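Local atomic coordinates of IscA (PDB entry 1X0G), a protein that binds a [2Fe-2S] cluster and probably serves as a scaffold in iron-sulfur cluster biosynthesis. Residues I9-L12 and E13-T17; Q99-C103 and G104-R108. All coordinates share one frame; numbering follows the deposited sequence.

Contact 1: residues I9-L12 and E13-T17; sequences IQEL and ERLQT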
ATOM      1  N   ILE C   9      -4.035 -29.607   8.708  1.00 67.40           N
ATOM      2  CA  ILE C   9      -4.098 -29.893  10.155  1.00 68.06           C
ATOM      3  C   ILE C   9      -2.872 -30.596  10.682  1.00 68.35           C
ATOM      4  O   ILE C   9      -2.345 -30.256  11.739  1.00 68.44           O
ATOM      5  CB  ILE C   9      -5.283 -30.790  10.506  1.00 67.81           C
ATOM      6  CG1 ILE C   9      -6.587 -30.124  10.122  1.00 68.40           C
ATOM      7  CG2 ILE C   9      -5.290 -31.095  11.986  1.00 67.99           C
ATOM      8  CD1 ILE C   9      -6.865 -28.881  10.955  1.00 70.69           C
ATOM      9  N   GLN C  10      -2.452 -31.595   9.924  1.00 69.26           N
ATOM     10  CA  GLN C  10      -1.342 -32.477  10.267  1.00 70.32           C
ATOM     11  C   GLN C  10      -0.070 -31.679  10.342  1.00 70.34           C
ATOM     12  O   GLN C  10       0.724 -31.861  11.263  1.00 70.55           O
ATOM     13  CB  GLN C  10      -1.224 -33.583   9.203  1.00 70.83           C
ATOM     14  CG  GLN C  10       0.016 -34.477   9.216  1.00 73.03           C
ATOM     15  CD  GLN C  10      -0.325 -35.844   8.612  1.00 78.45           C
ATOM     16  OE1 GLN C  10      -1.251 -35.942   7.787  1.00 80.72           O
ATOM     17  NE2 GLN C  10       0.384 -36.912   9.044  1.00 79.94           N
ATOM     18  N   GLU C  11       0.109 -30.794   9.368  1.00 70.07           N
ATOM     19  CA  GLU C  11       1.248 -29.950   9.369  1.00 70.52           C
ATOM     20  C   GLU C  11       1.158 -28.943  10.492  1.00 70.65           C
ATOM     21  O   GLU C  11       2.156 -28.612  11.111  1.00 70.49           O
ATOM     22  CB  GLU C  11       1.300 -29.195   8.066  1.00 71.17           C
ATOM     23  CG  GLU C  11       2.428 -28.168   7.998  1.00 72.02           C
ATOM     24  CD  GLU C  11       3.819 -28.769   7.956  1.00 75.48           C
ATOM     25  OE1 GLU C  11       4.030 -30.030   7.973  1.00 78.98           O
ATOM     26  OE2 GLU C  11       4.719 -27.940   7.899  1.00 76.44           O
ATOM     27  N   LEU C  12      -0.033 -28.441  10.754  1.00 70.93           N
ATOM     28  CA  LEU C  12      -0.178 -27.575  11.894  1.00 72.02           C
ATOM     29  C   LEU C  12       0.155 -28.203  13.225  1.00 73.37           C
ATOM     30  O   LEU C  12       0.774 -27.558  14.046  1.00 73.28           O
ATOM     31  CB  LEU C  12      -1.551 -26.973  11.956  1.00 71.88           C
ATOM     32  CG  LEU C  12      -1.602 -25.944  10.848  1.00 70.77           C
ATOM     33  CD1 LEU C  12      -2.994 -25.467  10.752  1.00 69.25           C
ATOM     34  CD2 LEU C  12      -0.640 -24.791  11.078  1.00 71.99           C
ATOM     35  N   GLU C  13      -0.218 -29.440  13.476  1.00 75.11           N
ATOM     36  CA  GLU C  13       0.183 -29.966  14.780  1.00 78.52           C
ATOM     37  C   GLU C  13       1.680 -30.234  14.849  1.00 79.70           C
ATOM     38  O   GLU C  13       2.245 -30.336  15.958  1.00 81.04           O
ATOM     39  CB  GLU C  13      -0.606 -31.191  15.215  1.00 78.17           C
ATOM     40  CG  GLU C  13      -0.680 -32.217  14.146  1.00 82.40           C
ATOM     41  CD  GLU C  13      -2.103 -32.653  13.912  1.00 88.12           C
ATOM     42  OE1 GLU C  13      -3.023 -31.915  14.359  1.00 89.29           O
ATOM     43  OE2 GLU C  13      -2.301 -33.729  13.287  1.00 90.56           O
ATOM     44  N   ARG C  14       2.306 -30.352  13.677  1.00 80.67           N
ATOM     45  CA  ARG C  14       3.726 -30.648  13.553  1.00 81.59           C
ATOM     46  C   ARG C  14       4.561 -29.480  14.053  1.00 81.84           C
ATOM     47  O   ARG C  14       5.554 -29.673  14.735  1.00 81.64           O
ATOM     48  CB  ARG C  14       4.077 -30.916  12.088  1.00 82.22           C
ATOM     49  CG  ARG C  14       5.105 -32.050  11.894  1.00 83.92           C
ATOM     50  CD  ARG C  14       6.205 -31.611  10.942  1.00 84.27           C
ATOM     51  NE  ARG C  14       7.367 -31.126  11.684  1.00 87.45           N
ATOM     52  CZ  ARG C  14       7.905 -29.905  11.577  1.00 90.00           C
ATOM     53  NH1 ARG C  14       7.400 -28.994  10.739  1.00 90.56           N
ATOM     54  NH2 ARG C  14       8.975 -29.597  12.315  1.00 90.25           N
ATOM     55  N   LEU C  15       4.136 -28.271  13.700  1.00 82.35           N
ATOM     56  CA  LEU C  15       4.819 -27.044  14.072  1.00 83.08           C
ATOM     57  C   LEU C  15       4.465 -26.617  15.495  1.00 83.87           C
ATOM     58  O   LEU C  15       5.232 -25.894  16.148  1.00 84.07           O
ATOM     59  CB  LEU C  15       4.426 -25.941  13.096  1.00 82.94           C
ATOM     60  CG  LEU C  15       4.595 -26.289  11.621  1.00 82.70           C
ATOM     61  CD1 LEU C  15       3.566 -25.585  10.770  1.00 80.20           C
ATOM     62  CD2 LEU C  15       6.020 -25.955  11.176  1.00 83.14           C
ATOM     63  N   GLN C  16       3.293 -27.061  15.960  1.00 84.47           N
ATOM     64  CA  GLN C  16       2.805 -26.834  17.317  1.00 85.05           C
ATOM     65  C   GLN C  16       3.657 -27.754  18.211  1.00 85.91           C
ATOM     66  O   GLN C  16       3.330 -28.057  19.354  1.00 86.05           O
ATOM     67  CB  GLN C  16       1.297 -27.123  17.337  1.00 84.58           C
ATOM     68  CG  GLN C  16       0.503 -26.704  18.556  1.00 84.79           C
ATOM     69  CD  GLN C  16      -0.141 -27.918  19.280  1.00 86.42           C
ATOM     70  OE1 GLN C  16      -0.914 -28.673  18.678  1.00 85.69           O
ATOM     71  NE2 GLN C  16       0.180 -28.098  20.580  1.00 85.18           N
ATOM     72  N   THR C  17       4.773 -28.188  17.633  1.00 86.98           N
ATOM     73  CA  THR C  17       5.868 -28.858  18.319  1.00 88.34           C
ATOM     74  C   THR C  17       7.112 -28.665  17.433  1.00 89.58           C
ATOM     75  O   THR C  17       6.983 -28.196  16.294  1.00 89.95           O
ATOM     76  CB  THR C  17       5.585 -30.350  18.454  1.00 88.21           C
ATOM     77  OG1 THR C  17       4.248 -30.617  18.010  1.00 87.32           O
ATOM     78  CG2 THR C  17       5.784 -30.804  19.911  1.00 88.39           C
TER
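Glu-13 turns back onto Ile-9 because its CG sits between its own backbone N and carbonyl carbon (chi1 49°). The chain then bends at chi2. This lays the carboxylate alongside the preceding turn, where Glu-13 OE1 meets the methyl CG2 of Ile-9 at 3.4 Å. The Ile-9 methyl is placed there by being anti to its backbone N. The same carboxylate passes the Ile-9 carbonyl, but Glu-13 OE1 and Ile-9 O are both acceptors and form no bond. That carbonyl instead takes the backbone N-H of Glu-13, with Glu-13 N 2.9 Å from Ile-9 O.

Glu-11 and Arg-14 run side by side and point the same way. Glu-11 OE2 lies at the edge of the guanidinium, 4.0 Å from Arg-14 NH1, beyond salt-bridge range. At that distance any attraction is probably loose; the carboxylate and guanidinium planes are 45° apart. Leu-15 comes over the Glu-11 carbonyl, with its CD1 3.4 Å from Glu-11 O. Its CD1 also meets Leu-12 CD2 at 4.3 Å.

Two more i to i+4 bonds follow: Leu-15 N to Glu-11 O, and Gln-16 N to Leu-12 O at 3.2 Å. The bonds of Arg-14 N to the carbonyls of Gln-10 and Glu-11 are weak. Ile-9 and Leu-12 pack on Leu-4 and Trp-62, and Leu-15 reaches Leu-85 of the second subunit. This is the last part of the amphipathic helix 6-15, with its apolar side against the beta strands and its chain leaving helical geometry at Gln-16.

Contact 2: residues Q99-C103 and G104-R108; sequences QTCGC and GMAFR. With FES (Fe2/s2 (inorganic) cluster), chain H.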
ATOM      1  N   GLN C  99      -7.585 -13.082  -9.032  1.00 69.69           N
ATOM      2  CA  GLN C  99      -6.363 -13.646  -9.619  1.00 70.00           C
ATOM      3  C   GLN C  99      -5.547 -14.107  -8.374  1.00 69.11           C
ATOM      4  O   GLN C  99      -5.815 -13.763  -7.210  1.00 68.28           O
ATOM      5  CB  GLN C  99      -5.525 -12.613 -10.436  1.00 70.00           C
ATOM      6  CG  GLN C  99      -6.130 -11.939 -11.714  1.00 75.53           C
ATOM      7  CD  GLN C  99      -6.198 -10.336 -11.620  1.00 83.42           C
ATOM      8  OE1 GLN C  99      -5.293  -9.611 -12.109  1.00 83.04           O
ATOM      9  NE2 GLN C  99      -7.280  -9.807 -10.974  1.00 82.70           N
ATOM     10  N   THR C 100      -4.502 -14.833  -8.645  1.00 67.57           N
ATOM     11  CA  THR C 100      -3.715 -15.340  -7.622  1.00 67.57           C
ATOM     12  C   THR C 100      -2.331 -15.182  -8.184  1.00 67.35           C
ATOM     13  O   THR C 100      -2.198 -15.304  -9.369  1.00 67.29           O
ATOM     14  CB  THR C 100      -4.186 -16.713  -7.478  1.00 67.56           C
ATOM     15  OG1 THR C 100      -4.966 -16.753  -6.281  1.00 68.56           O
ATOM     16  CG2 THR C 100      -3.044 -17.697  -7.498  1.00 68.83           C
ATOM     17  N   CYS C 101      -1.310 -14.822  -7.405  1.00 67.70           N
ATOM     18  CA  CYS C 101       0.056 -14.729  -7.996  1.00 67.91           C
ATOM     19  C   CYS C 101       0.619 -16.067  -8.404  1.00 69.41           C
ATOM     20  O   CYS C 101       0.067 -17.127  -8.054  1.00 67.57           O
ATOM     21  CB  CYS C 101       1.040 -14.181  -7.011  1.00 68.37           C
ATOM     22  SG  CYS C 101       1.186 -15.313  -5.673  1.00 63.82           S
ATOM     23  N   GLY C 102       1.737 -16.008  -9.149  1.00 72.10           N
ATOM     24  CA  GLY C 102       2.509 -17.209  -9.505  1.00 74.11           C
ATOM     25  C   GLY C 102       2.774 -18.248  -8.390  1.00 76.37           C
ATOM     26  O   GLY C 102       2.702 -19.439  -8.660  1.00 78.13           O
ATOM     27  N   CYS C 103       3.071 -17.841  -7.148  1.00 76.73           N
ATOM     28  CA  CYS C 103       3.562 -18.768  -6.096  1.00 76.45           C
ATOM     29  C   CYS C 103       2.451 -19.097  -5.097  1.00 76.64           C
ATOM     30  O   CYS C 103       2.630 -19.843  -4.148  1.00 76.24           O
ATOM     31  CB  CYS C 103       4.747 -18.114  -5.362  1.00 75.87           C
ATOM     32  SG  CYS C 103       4.175 -17.083  -4.003  1.00 78.58           S
ATOM     33  N   GLY C 104       1.299 -18.466  -5.292  1.00 77.54           N
ATOM     34  CA  GLY C 104       0.086 -18.776  -4.541  1.00 76.48           C
ATOM     35  C   GLY C 104      -0.091 -18.016  -3.235  1.00 75.98           C
ATOM     36  O   GLY C 104      -1.199 -18.044  -2.670  1.00 76.64           O
ATOM     37  N   MET C 105       0.965 -17.371  -2.729  1.00 74.37           N
ATOM     38  CA  MET C 105       0.864 -16.730  -1.425  1.00 73.39           C
ATOM     39  C   MET C 105      -0.041 -15.502  -1.459  1.00 71.58           C
ATOM     40  O   MET C 105      -0.603 -15.099  -0.451  1.00 70.15           O
ATOM     41  CB  MET C 105       2.256 -16.381  -0.854  1.00 75.85           C
ATOM     42  CG  MET C 105       3.228 -17.624  -0.572  1.00 81.88           C
ATOM     43  SD  MET C 105       2.398 -18.978   0.358  1.00 99.11           S
ATOM     44  CE  MET C 105       1.818 -20.190  -0.868  1.00 97.34           C
ATOM     45  N   ALA C 106      -0.174 -14.920  -2.633  1.00 69.74           N
ATOM     46  CA  ALA C 106      -0.790 -13.648  -2.791  1.00 69.01           C
ATOM     47  C   ALA C 106      -2.014 -13.717  -3.720  1.00 69.19           C
ATOM     48  O   ALA C 106      -2.007 -14.456  -4.728  1.00 69.82           O
ATOM     49  CB  ALA C 106       0.268 -12.698  -3.400  1.00 69.25           C
ATOM     50  N   PHE C 107      -3.020 -12.890  -3.473  1.00 68.14           N
ATOM     51  CA  PHE C 107      -4.096 -12.765  -4.442  1.00 68.55           C
ATOM     52  C   PHE C 107      -4.610 -11.360  -4.664  1.00 71.00           C
ATOM     53  O   PHE C 107      -4.474 -10.538  -3.785  1.00 71.74           O
ATOM     54  CB  PHE C 107      -5.232 -13.564  -3.981  1.00 66.82           C
ATOM     55  CG  PHE C 107      -5.790 -13.097  -2.710  1.00 63.99           C
ATOM     56  CD1 PHE C 107      -6.991 -12.425  -2.686  1.00 65.49           C
ATOM     57  CD2 PHE C 107      -5.154 -13.360  -1.527  1.00 60.06           C
ATOM     58  CE1 PHE C 107      -7.578 -12.033  -1.491  1.00 60.79           C
ATOM     59  CE2 PHE C 107      -5.680 -12.950  -0.365  1.00 63.02           C
ATOM     60  CZ  PHE C 107      -6.918 -12.296  -0.322  1.00 62.24           C
ATOM     61  N   ARG C 108      -5.191 -11.066  -5.842  1.00 73.45           N
ATOM     62  CA  ARG C 108      -5.921  -9.758  -6.022  1.00 75.12           C
ATOM     63  C   ARG C 108      -7.398  -9.971  -5.854  1.00 75.40           C
ATOM     64  O   ARG C 108      -7.837 -11.101  -5.962  1.00 75.14           O
ATOM     65  CB  ARG C 108      -5.578  -8.963  -7.314  1.00 75.71           C
ATOM     66  CG  ARG C 108      -4.760  -9.655  -8.413  1.00 77.56           C
ATOM     67  CD  ARG C 108      -4.225  -8.668  -9.419  1.00 80.31           C
ATOM     68  NE  ARG C 108      -2.811  -8.322  -9.196  1.00 87.07           N
ATOM     69  CZ  ARG C 108      -1.899  -8.083 -10.169  1.00 90.23           C
ATOM     70  NH1 ARG C 108      -2.228  -8.146 -11.471  1.00 88.85           N
ATOM     71  NH2 ARG C 108      -0.626  -7.807  -9.847  1.00 89.39           N
TER
HETATM   72 FE1  FES H1500       3.476 -15.206  -5.130  1.00 67.88          FE
HETATM   73 FE2  FES H1500       5.200 -13.042  -5.631  1.00 70.14          FE
HETATM   74  S1  FES H1500       4.327 -14.505  -6.915  1.00 65.48           S
HETATM   75  S2  FES H1500       4.083 -13.465  -3.895  1.00 62.78           S
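A beta hairpin carries the cysteine pair of the [2Fe-2S] site. Its strands 99-100 and 106-108 are antiparallel, and the connection includes a type I turn from Cys-101 to Gly-104. Cys-101 N donates to Ala-106 O at 2.8 Å, in a nearly straight bond (169°). Further along, Arg-108 N donates to Gln-99 O at 3.1 Å.

Both cysteine sulfurs bind the same iron: FE1 is 2.4 Å from Cys-101 SG and 2.3 Å from Cys-103 SG. In each cysteine, SG lies between the backbone N and the carbonyl carbon, which turns both thiolates to one iron. Backbone N-H groups also meet the sulfurs. Met-105 N donates to Cys-103 SG at 3.5 Å, and Ala-106 N bonds weakly to Cys-101 SG; both probably temper the negative charge on sulfur. Gly-104 has positive phi, and its N closes the turn weakly onto Cys-101 O. Cys-37 touches Cys-101 and belongs to the same pocket.

At the open end of the hairpin, the amide of Gln-99 and the guanidinium of Arg-108 are nearly perpendicular (83°). Gln-99 OE1 lies at the guanidinium edge and takes a weak bond from Arg-108 NH1 at 3.5 Å.

Overall arrangement
From the N terminus the chain passes through strand 3-4 and enters helix 6-15; contact 1 covers its last turns and the two residues after it. The chain then runs through the strands from 27-34 to 89-93 and the short helix 71-74. Contact 2 follows near the C terminus and closes the hairpin of strands 99-100 and 106-108, at one edge of the six-stranded sheet. The two contacts are in series and neither nest nor cross. The centres of contacts 1 and 2 are about 24 Å apart, on opposite sides of the chain's centre. The nearest atoms of contacts 1 and 2 are about 12 Å apart. Contact 1 is internal to the helix end, whose side chains rest on strands of both sheets; contact 2 places two cysteine ligands of the cluster on the hairpin's turn.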